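Local coordinates for Rho guanyl nucleotide exchange factor (Rom2), putative (Aspergillus fumigatus Af293, PDB 5O51), which probably acts as a guanine-nucleotide exchange factor for Rho-type GTPases, this chain being its beta-propeller CNH domain, at residues Thr70-Leu76 with Ser87-Glu91; Leu78-Lys83 with His112-Ala118; Arg124-Ser129 with Lys140-Pro144. One frame throughout, in Å; residues are numbered along the deposited sequence.

Interaction 1. Residues Thr70-Leu76 with Ser87-Glu91; sequences TLEEYQL and SYPME
Met90 reaches back across the start of strand 76-81 and sets its thioether against Thr70, Glu72, Gln75 and Leu76. Bends at both chi2 (82°) and chi3 (83°) curl the chain so that it ends in a pocket of mixed character. The methyl CE sits 3.9 Å from Thr70 CG2 and 3.3 Å from Glu72 OE1, and both of these side chains cross the methionine at about a right angle. With chi1 at 49°, Thr70 has OG1 tucked between its backbone N and carbonyl carbon, which leaves CG2 to meet both CE and SD of Met90. The carbonyl of Leu76 lies on the same methyl, with its O 3.8 Å from Met90 CE.

One backbone bond fixes the base of this side chain: Met90 N donates to Gln75 O at 2.9 Å. Gln75 also folds its side chain back, so that NE2 gives a 2.7 Å bond to Glu72 O. That bond lies in the carbonyl plane and very nearly in the glutamine's own amide plane, which holds the amide flat with OE1 beside Met90 CB. Gln75 and Leu76 both face Leu71, forming a G1 beta bulge with Gln75 in a left-handed backbone conformation.

Leu76 and Pro89 then pair as antiparallel, non-hydrogen-bonded residues with diverging side chains. The contact lies at one end of a four-stranded sheet, where the turn from strand 65-71 to strand 76-81 meets the end of strand 84-89. Tyr88 packs on Val79, and Ser87 is joined by backbone hydrogen bonding to Lys107 of strand 107-110, an edge strand.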
loop_
_atom_site.group_PDB
_atom_site.type_symbol
_atom_site.label_atom_id
_atom_site.label_comp_id
_atom_site.label_asym_id
_atom_site.label_seq_id
_atom_site.Cartn_x
_atom_site.Cartn_y
_atom_site.Cartn_z
ATOM N N THR A 70 7.242 -7.685 3.161
ATOM C CA THR A 70 8.003 -8.970 3.165
ATOM C C THR A 70 8.042 -9.614 1.784
ATOM O O THR A 70 7.194 -9.304 0.989
ATOM C CB THR A 70 7.351 -10.068 4.038
ATOM O OG1 THR A 70 5.953 -10.161 3.722
ATOM C CG2 THR A 70 7.553 -9.805 5.531
ATOM N N LEU A 71 9.032 -10.494 1.536
ATOM C CA LEU A 71 8.999 -11.580 0.503
ATOM C C LEU A 71 9.082 -12.873 1.251
ATOM O O LEU A 71 10.167 -13.314 1.594
ATOM C CB LEU A 71 10.233 -11.538 -0.401
ATOM C CG LEU A 71 10.210 -10.694 -1.661
ATOM C CD1 LEU A 71 10.097 -9.270 -1.220
ATOM C CD2 LEU A 71 11.477 -10.895 -2.518
ATOM N N GLU A 72 7.958 -13.496 1.538
ATOM C CA GLU A 72 7.938 -14.580 2.531
ATOM C C GLU A 72 8.654 -15.836 1.982
ATOM O O GLU A 72 9.256 -16.610 2.754
ATOM C CB GLU A 72 6.478 -14.862 2.989
ATOM C CG GLU A 72 6.326 -15.617 4.318
ATOM C CD GLU A 72 5.930 -14.742 5.531
ATOM O OE1 GLU A 72 6.668 -13.800 5.850
ATOM O OE2 GLU A 72 4.905 -15.023 6.210
ATOM N N GLU A 73 8.640 -15.969 0.659
ATOM C CA GLU A 73 9.236 -17.105 -0.044
ATOM C C GLU A 73 10.756 -17.124 0.121
ATOM O O GLU A 73 11.340 -18.228 0.181
ATOM C CB GLU A 73 8.832 -17.087 -1.539
ATOM C CG GLU A 73 9.464 -18.152 -2.423
ATOM C CD GLU A 73 8.994 -19.569 -2.105
ATOM O OE1 GLU A 73 7.781 -19.847 -2.241
ATOM O OE2 GLU A 73 9.838 -20.412 -1.736
ATOM N N TYR A 74 11.348 -15.911 0.177
ATOM C CA TYR A 74 12.796 -15.676 0.350
ATOM C C TYR A 74 13.196 -15.248 1.762
ATOM O O TYR A 74 14.331 -14.834 2.006
ATOM C CB TYR A 74 13.230 -14.605 -0.638
ATOM C CG TYR A 74 13.138 -15.151 -2.005
ATOM C CD1 TYR A 74 11.949 -15.117 -2.708
ATOM C CD2 TYR A 74 14.226 -15.795 -2.575
ATOM C CE1 TYR A 74 11.857 -15.680 -3.973
ATOM C CE2 TYR A 74 14.155 -16.356 -3.835
ATOM C CZ TYR A 74 12.969 -16.294 -4.536
ATOM O OH TYR A 74 12.898 -16.835 -5.799
ATOM N N GLN A 75 12.245 -15.311 2.685
ATOM C CA GLN A 75 12.465 -14.920 4.068
ATOM C C GLN A 75 13.196 -13.550 4.180
ATOM O O GLN A 75 14.149 -13.420 4.937
ATOM C CB GLN A 75 13.186 -16.051 4.798
ATOM C CG GLN A 75 12.340 -17.355 4.923
ATOM C CD GLN A 75 11.150 -17.153 5.876
ATOM O OE1 GLN A 75 11.298 -17.137 7.125
ATOM N NE2 GLN A 75 9.981 -16.912 5.293
ATOM N N LEU A 76 12.706 -12.559 3.422
ATOM C CA LEU A 76 13.225 -11.177 3.463
ATOM C C LEU A 76 12.198 -10.188 4.018
ATOM O O LEU A 76 10.991 -10.159 3.595
ATOM C CB LEU A 76 13.699 -10.696 2.082
ATOM C CG LEU A 76 14.870 -11.439 1.463
ATOM C CD1 LEU A 76 15.223 -10.835 0.109
ATOM C CD2 LEU A 76 16.077 -11.470 2.362
ATOM N N SER A 87 17.069 -4.618 2.772
ATOM C CA SER A 87 16.562 -5.891 3.169
ATOM C C SER A 87 17.166 -6.341 4.494
ATOM O O SER A 87 18.272 -5.954 4.872
ATOM C CB SER A 87 16.861 -6.917 2.090
ATOM O OG SER A 87 18.221 -7.319 2.173
ATOM N N TYR A 88 16.427 -7.146 5.230
ATOM C CA TYR A 88 16.969 -7.861 6.384
ATOM C C TYR A 88 16.510 -9.316 6.271
ATOM O O TYR A 88 15.389 -9.584 5.820
ATOM C CB TYR A 88 16.408 -7.325 7.678
ATOM C CG TYR A 88 16.748 -5.937 8.056
ATOM C CD1 TYR A 88 16.097 -4.871 7.471
ATOM C CD2 TYR A 88 17.683 -5.667 9.089
ATOM C CE1 TYR A 88 16.350 -3.572 7.861
ATOM C CE2 TYR A 88 18.008 -4.354 9.434
ATOM C CZ TYR A 88 17.317 -3.326 8.791
ATOM O OH TYR A 88 17.544 -2.031 9.103
ATOM N N PRO A 89 17.309 -10.260 6.757
ATOM C CA PRO A 89 16.696 -11.582 6.822
ATOM C C PRO A 89 15.615 -11.653 7.918
ATOM O O PRO A 89 15.700 -10.981 8.947
ATOM C CB PRO A 89 17.883 -12.519 7.138
ATOM C CG PRO A 89 18.900 -11.674 7.807
ATOM C CD PRO A 89 18.660 -10.230 7.368
ATOM N N MET A 90 14.625 -12.488 7.685
ATOM C CA MET A 90 13.505 -12.623 8.631
ATOM C C MET A 90 13.896 -13.111 10.004
ATOM O O MET A 90 13.214 -12.840 11.003
ATOM C CB MET A 90 12.419 -13.573 8.063
ATOM C CG MET A 90 11.026 -13.120 8.462
ATOM S SD MET A 90 10.425 -11.810 7.358
ATOM C CE MET A 90 9.843 -12.891 6.051
ATOM N N GLU A 91 14.990 -13.845 10.089
ATOM C CA GLU A 91 15.504 -14.184 11.414
ATOM C C GLU A 91 15.870 -12.945 12.274
ATOM O O GLU A 91 15.807 -13.046 13.507
ATOM C CB GLU A 91 16.643 -15.212 11.324
ATOM C CG GLU A 91 17.839 -14.765 10.513
ATOM C CD GLU A 91 18.866 -15.868 10.232
ATOM O OE1 GLU A 91 18.807 -16.951 10.869
ATOM O OE2 GLU A 91 19.754 -15.620 9.369
#

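Interaction 2. Residues Leu78-Lys83 with His112-Ala118; sequences LVLANK and HANFFKA
Phe116 lays its ring against Leu78 and Leu80. The phenyl ring of Phe116 rises from its strand with chi1 at 81°, between the backbone N and the carbonyl carbon, and meets the two leucines differently. Leu80 CB lies at the ring edge, 4.1 Å from Phe116 CE2, while Leu78 CB approaches obliquely at 3.8 Å from Phe116 CZ. Leu78 then runs on past the ring to place CD1 4.0 Å from Ala118 CB.

Leu80 has CG opposite its own backbone N (chi1 -179°), and this carries CG toward the other segment, where the two methyls part: CD1 rests on the methyl and carbonyl of Ala113, and CD2 is 3.6 Å from Asn114 O. At the turn beyond, Lys83 O lies 2.7 Å from Ala113 N in a weak, strongly bent hydrogen bond. The lysine's extended chain runs alongside His112, pointing the same way, with CD 4.1 Å from NE2 of that ring. Asn82 and Lys83 both have left-handed backbone angles, as in a type I' turn, and this directs Lys83 O at the other segment.

Farther out, Gln67 NE2 bonds to Phe116 O, tying strand 115-120 to strand 65-71. Asn114 OD1 accepts from Thr132 N, and Asn114 itself belongs to a classic beta bulge, facing Val130 together with Phe115. Leu78 is backed by Leu71 and by Val127.

Strands 78-81 and 115-118 run nearly antiparallel, at 173°, but their axes stay 8.5 Å apart, so side chains rather than a shared sheet join them. Face-to-face packing of one four-stranded blade on the next is characteristic of a beta-propeller, the fold of this CNH domain.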
loop_
_atom_site.group_PDB
_atom_site.type_symbol
_atom_site.label_atom_id
_atom_site.label_comp_id
_atom_site.label_asym_id
_atom_site.label_seq_id
_atom_site.Cartn_x
_atom_site.Cartn_y
_atom_site.Cartn_z
ATOM N N LEU A 78 11.568 -6.247 3.914
ATOM C CA LEU A 78 11.863 -5.018 3.129
ATOM C C LEU A 78 11.459 -3.732 3.893
ATOM O O LEU A 78 10.283 -3.579 4.378
ATOM C CB LEU A 78 11.131 -5.066 1.813
ATOM C CG LEU A 78 11.326 -6.342 0.963
ATOM C CD1 LEU A 78 10.402 -6.247 -0.247
ATOM C CD2 LEU A 78 12.792 -6.433 0.529
ATOM N N VAL A 79 12.441 -2.834 4.063
ATOM C CA VAL A 79 12.275 -1.636 4.907
ATOM C C VAL A 79 12.712 -0.354 4.192
ATOM O O VAL A 79 13.849 -0.247 3.777
ATOM C CB VAL A 79 13.094 -1.802 6.194
ATOM C CG1 VAL A 79 13.071 -0.540 7.059
ATOM C CG2 VAL A 79 12.560 -3.008 6.981
ATOM N N LEU A 80 11.818 0.634 4.112
ATOM C CA LEU A 80 12.110 1.968 3.609
ATOM C C LEU A 80 12.204 2.934 4.823
ATOM O O LEU A 80 11.200 3.199 5.459
ATOM C CB LEU A 80 11.061 2.422 2.640
ATOM C CG LEU A 80 11.248 3.814 1.997
ATOM C CD1 LEU A 80 12.582 3.895 1.281
ATOM C CD2 LEU A 80 10.130 4.128 1.010
ATOM N N ALA A 81 13.440 3.393 5.157
ATOM C CA ALA A 81 13.761 4.176 6.370
ATOM C C ALA A 81 14.580 5.398 5.948
ATOM O O ALA A 81 15.676 5.272 5.363
ATOM C CB ALA A 81 14.552 3.359 7.364
ATOM N N ASN A 82 14.000 6.565 6.151
ATOM C CA ASN A 82 14.641 7.827 5.765
ATOM C C ASN A 82 15.191 7.749 4.358
ATOM O O ASN A 82 16.393 7.990 4.106
ATOM C CB ASN A 82 15.728 8.164 6.769
ATOM C CG ASN A 82 16.079 9.659 6.776
ATOM O OD1 ASN A 82 15.327 10.504 6.312
ATOM N ND2 ASN A 82 17.226 9.967 7.333
ATOM N N LYS A 83 14.301 7.301 3.473
ATOM C CA LYS A 83 14.498 7.208 2.008
ATOM C C LYS A 83 15.471 6.182 1.508
ATOM O O LYS A 83 15.719 6.095 0.303
ATOM C CB LYS A 83 14.775 8.580 1.407
ATOM C CG LYS A 83 13.694 9.560 1.819
ATOM C CD LYS A 83 13.969 10.913 1.213
ATOM C CE LYS A 83 12.748 11.809 1.364
ATOM N NZ LYS A 83 13.131 13.237 1.225
ATOM N N HIS A 112 18.274 6.132 -2.354
ATOM C CA HIS A 112 17.307 7.231 -2.307
ATOM C C HIS A 112 16.040 6.666 -2.936
ATOM O O HIS A 112 16.105 6.192 -4.039
ATOM C CB HIS A 112 17.826 8.460 -3.089
ATOM C CG HIS A 112 17.081 9.728 -2.790
ATOM N ND1 HIS A 112 15.893 10.057 -3.405
ATOM C CD2 HIS A 112 17.341 10.731 -1.917
ATOM C CE1 HIS A 112 15.447 11.202 -2.919
ATOM N NE2 HIS A 112 16.315 11.637 -2.021
ATOM N N ALA A 113 14.914 6.653 -2.220
ATOM C CA ALA A 113 13.641 6.133 -2.765
ATOM C C ALA A 113 12.506 6.738 -2.022
ATOM O O ALA A 113 12.551 6.910 -0.790
ATOM C CB ALA A 113 13.583 4.600 -2.674
ATOM N N ASN A 114 11.471 7.059 -2.746
ATOM C CA ASN A 114 10.249 7.611 -2.180
ATOM C C ASN A 114 9.153 6.568 -1.846
ATOM O O ASN A 114 8.462 6.755 -0.889
ATOM C CB ASN A 114 9.723 8.695 -3.148
ATOM C CG ASN A 114 10.765 9.786 -3.357
ATOM O OD1 ASN A 114 11.421 9.871 -4.408
ATOM N ND2 ASN A 114 11.027 10.531 -2.283
ATOM N N PHE A 115 8.964 5.534 -2.667
ATOM C CA PHE A 115 8.115 4.367 -2.332
ATOM C C PHE A 115 8.586 3.115 -3.057
ATOM O O PHE A 115 9.541 3.169 -3.860
ATOM C CB PHE A 115 6.583 4.600 -2.480
ATOM C CG PHE A 115 6.097 4.955 -3.868
ATOM C CD1 PHE A 115 6.074 6.281 -4.292
ATOM C CD2 PHE A 115 5.543 3.998 -4.699
ATOM C CE1 PHE A 115 5.585 6.629 -5.545
ATOM C CE2 PHE A 115 5.042 4.334 -5.953
ATOM C CZ PHE A 115 5.062 5.649 -6.380
ATOM N N PHE A 116 8.014 1.971 -2.669
ATOM C CA PHE A 116 8.273 0.718 -3.333
ATOM C C PHE A 116 7.064 -0.213 -3.423
ATOM O O PHE A 116 6.088 -0.038 -2.718
ATOM C CB PHE A 116 9.450 0.038 -2.685
ATOM C CG PHE A 116 9.144 -0.717 -1.400
ATOM C CD1 PHE A 116 8.763 -2.054 -1.431
ATOM C CD2 PHE A 116 9.340 -0.111 -0.151
ATOM C CE1 PHE A 116 8.550 -2.769 -0.257
ATOM C CE2 PHE A 116 9.136 -0.825 1.023
ATOM C CZ PHE A 116 8.754 -2.176 0.963
ATOM N N LYS A 117 7.182 -1.243 -4.253
ATOM C CA LYS A 117 6.176 -2.283 -4.376
ATOM C C LYS A 117 6.798 -3.655 -4.737
ATOM O O LYS A 117 7.598 -3.784 -5.668
ATOM C CB LYS A 117 5.181 -1.849 -5.427
ATOM C CG LYS A 117 4.015 -2.789 -5.599
ATOM C CD LYS A 117 2.988 -2.548 -4.533
ATOM C CE LYS A 117 1.954 -3.667 -4.483
ATOM N NZ LYS A 117 1.392 -3.973 -5.824
ATOM N N ALA A 118 6.434 -4.668 -3.971
ATOM C CA ALA A 118 6.887 -6.043 -4.200
ATOM C C ALA A 118 5.705 -6.851 -4.625
ATOM O O ALA A 118 4.745 -6.984 -3.845
ATOM C CB ALA A 118 7.435 -6.650 -2.925
#

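Interaction 3. Residues Arg124-Ser129 with Lys140-Pro144; sequences RHLVCS and KVYEP
Leu126 and Val141 interlock on one face of this hairpin: Leu126 CD1 lies obliquely against Val141 CG1 at 4.0 Å, and its other methyl, CD2, fills the dip over the Tyr142 carbonyl. Cys128 pairs with Val141 on that same face, in a non-hydrogen-bonded pair. Val127, Ser129, Lys140 and Tyr142 project from the opposite face. There Tyr142 lies down along the partner strand, its CG beside the backbone N of its own residue (chi1 -71°). The ring turns an edge to the strand, with CD1 3.6 Å from Val127 O and CE1 4.0 Å from Ser129 OG.

The hydrogen-bonded pair Ser129-Lys140 carries bonds in both directions, each 2.9 Å: Ser129 N to Lys140 O, and Lys140 N to Ser129 O. At the other end Pro144 pushes its ring toward His125, with CD 3.0 Å from His125 O. Arg124, though poorly ordered, turns the NE/NH2 edge of its guanidinium to Glu143; NE, at 2.7 Å, and NH2 both bond to OE1 in a side-on salt bridge, the two flat groups turned 58° apart.

These are the two middle strands of their sheet. Strand 115-120 flanks one side through the Cys128-Lys117 backbone bond, and strand 169-176 the other, where Phe171 also takes a cation-pi contact from Arg124.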
loop_
_atom_site.group_PDB
_atom_site.type_symbol
_atom_site.label_atom_id
_atom_site.label_comp_id
_atom_site.label_asym_id
_atom_site.label_seq_id
_atom_site.Cartn_x
_atom_site.Cartn_y
_atom_site.Cartn_z
ATOM N N ARG A 124 10.662 -14.495 -12.959
ATOM C CA ARG A 124 10.965 -14.405 -11.508
ATOM C C ARG A 124 9.829 -13.678 -10.762
ATOM O O ARG A 124 8.698 -13.609 -11.264
ATOM C CB ARG A 124 12.341 -13.762 -11.236
ATOM C CG ARG A 124 13.524 -14.665 -11.576
ATOM C CD ARG A 124 13.825 -14.629 -13.061
ATOM N NE ARG A 124 14.057 -13.244 -13.490
ATOM C CZ ARG A 124 13.609 -12.670 -14.608
ATOM N NH1 ARG A 124 12.856 -13.327 -15.492
ATOM N NH2 ARG A 124 13.920 -11.397 -14.847
ATOM N N HIS A 125 10.085 -13.197 -9.548
ATOM C CA HIS A 125 9.196 -12.201 -8.967
ATOM C C HIS A 125 9.960 -11.134 -8.204
ATOM O O HIS A 125 11.077 -11.356 -7.843
ATOM C CB HIS A 125 8.045 -12.845 -8.202
ATOM C CG HIS A 125 8.436 -13.653 -7.005
ATOM N ND1 HIS A 125 9.024 -13.097 -5.891
ATOM C CD2 HIS A 125 8.192 -14.952 -6.696
ATOM C CE1 HIS A 125 9.148 -14.026 -4.960
ATOM N NE2 HIS A 125 8.649 -15.160 -5.423
ATOM N N LEU A 126 9.328 -9.975 -7.988
ATOM C CA LEU A 126 10.025 -8.681 -8.090
ATOM C C LEU A 126 9.798 -7.661 -6.984
ATOM O O LEU A 126 8.872 -7.795 -6.204
ATOM C CB LEU A 126 9.642 -8.045 -9.424
ATOM C CG LEU A 126 10.023 -8.823 -10.679
ATOM C CD1 LEU A 126 9.411 -8.100 -11.862
ATOM C CD2 LEU A 126 11.530 -8.953 -10.858
ATOM N N VAL A 127 10.690 -6.668 -6.934
ATOM C CA VAL A 127 10.617 -5.500 -6.048
ATOM C C VAL A 127 10.902 -4.219 -6.895
ATOM O O VAL A 127 11.923 -4.171 -7.517
ATOM C CB VAL A 127 11.691 -5.599 -4.928
ATOM C CG1 VAL A 127 11.634 -4.416 -3.984
ATOM C CG2 VAL A 127 11.546 -6.871 -4.118
ATOM N N CYS A 128 10.015 -3.214 -6.912
ATOM C CA CYS A 128 10.290 -1.917 -7.592
ATOM C C CYS A 128 10.454 -0.832 -6.591
ATOM O O CYS A 128 9.663 -0.752 -5.658
ATOM C CB CYS A 128 9.177 -1.433 -8.513
ATOM S SG CYS A 128 8.391 -2.747 -9.403
ATOM N N SER A 129 11.443 0.023 -6.811
ATOM C CA SER A 129 11.620 1.268 -6.053
ATOM C C SER A 129 11.494 2.472 -6.972
ATOM O O SER A 129 12.044 2.480 -8.058
ATOM C CB SER A 129 12.982 1.290 -5.403
ATOM O OG SER A 129 13.958 1.193 -6.383
ATOM N N LYS A 140 13.092 1.495 -10.608
ATOM C CA LYS A 140 14.073 0.420 -10.644
ATOM C C LYS A 140 13.446 -0.884 -10.196
ATOM O O LYS A 140 12.619 -0.897 -9.283
ATOM C CB LYS A 140 15.255 0.740 -9.762
ATOM C CG LYS A 140 16.160 1.824 -10.286
ATOM C CD LYS A 140 17.597 1.577 -9.829
ATOM C CE LYS A 140 18.469 2.812 -10.005
ATOM N NZ LYS A 140 19.387 3.009 -8.847
ATOM N N VAL A 141 13.860 -1.979 -10.821
ATOM C CA VAL A 141 13.199 -3.268 -10.667
ATOM C C VAL A 141 14.264 -4.301 -10.239
ATOM O O VAL A 141 15.394 -4.134 -10.596
ATOM C CB VAL A 141 12.484 -3.578 -11.987
ATOM C CG1 VAL A 141 11.638 -4.837 -11.878
ATOM C CG2 VAL A 141 11.660 -2.367 -12.420
ATOM N N TYR A 142 13.932 -5.288 -9.399
ATOM C CA TYR A 142 14.950 -6.178 -8.750
ATOM C C TYR A 142 14.499 -7.601 -8.652
ATOM O O TYR A 142 13.324 -7.852 -8.467
ATOM C CB TYR A 142 15.245 -5.754 -7.315
ATOM C CG TYR A 142 16.012 -4.476 -7.216
ATOM C CD1 TYR A 142 15.357 -3.265 -7.344
ATOM C CD2 TYR A 142 17.387 -4.473 -7.010
ATOM C CE1 TYR A 142 16.035 -2.069 -7.295
ATOM C CE2 TYR A 142 18.076 -3.279 -6.974
ATOM C CZ TYR A 142 17.386 -2.083 -7.109
ATOM O OH TYR A 142 18.017 -0.866 -7.046
ATOM N N GLU A 143 15.441 -8.542 -8.678
ATOM C CA GLU A 143 15.093 -9.969 -8.684
ATOM C C GLU A 143 15.904 -10.732 -7.636
ATOM O O GLU A 143 17.022 -10.354 -7.353
ATOM C CB GLU A 143 15.304 -10.559 -10.100
ATOM C CG GLU A 143 16.734 -10.488 -10.679
ATOM C CD GLU A 143 16.830 -10.796 -12.196
ATOM O OE1 GLU A 143 15.900 -11.402 -12.783
ATOM O OE2 GLU A 143 17.853 -10.419 -12.818
ATOM N N PRO A 144 15.334 -11.793 -7.037
ATOM C CA PRO A 144 16.065 -12.639 -6.082
ATOM C C PRO A 144 17.475 -13.116 -6.473
ATOM O O PRO A 144 17.696 -13.625 -7.572
ATOM C CB PRO A 144 15.125 -13.831 -5.924
ATOM C CG PRO A 144 13.784 -13.189 -5.922
ATOM C CD PRO A 144 13.894 -12.107 -6.987
#

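Overall arrangement
All three contacts belong to two adjacent blades of a propeller built from seven four-stranded antiparallel sheets. Interaction 1 lies within the blade of strands 65-71 to 107-110, and interaction 3 within the blade of strands 115-120 to 169-176; interaction 2 bridges the two. Their centres are about 13 to 15 Å apart. Along the chain, interactions 1 and 2 alternate their segments, and interaction 3 follows both. Leu71, Leu78, Ala118 and Val127 form an apolar cluster, while Tyr74 from the turn of interaction 1 packs on His125 and Pro144 of interaction 3. Interaction 2, with the Leu71-Val127 and Tyr74-His125 contacts, joins neighbouring blades of the CNH domain, whose ring closes where strand 8-12 completes the C-terminal sheet.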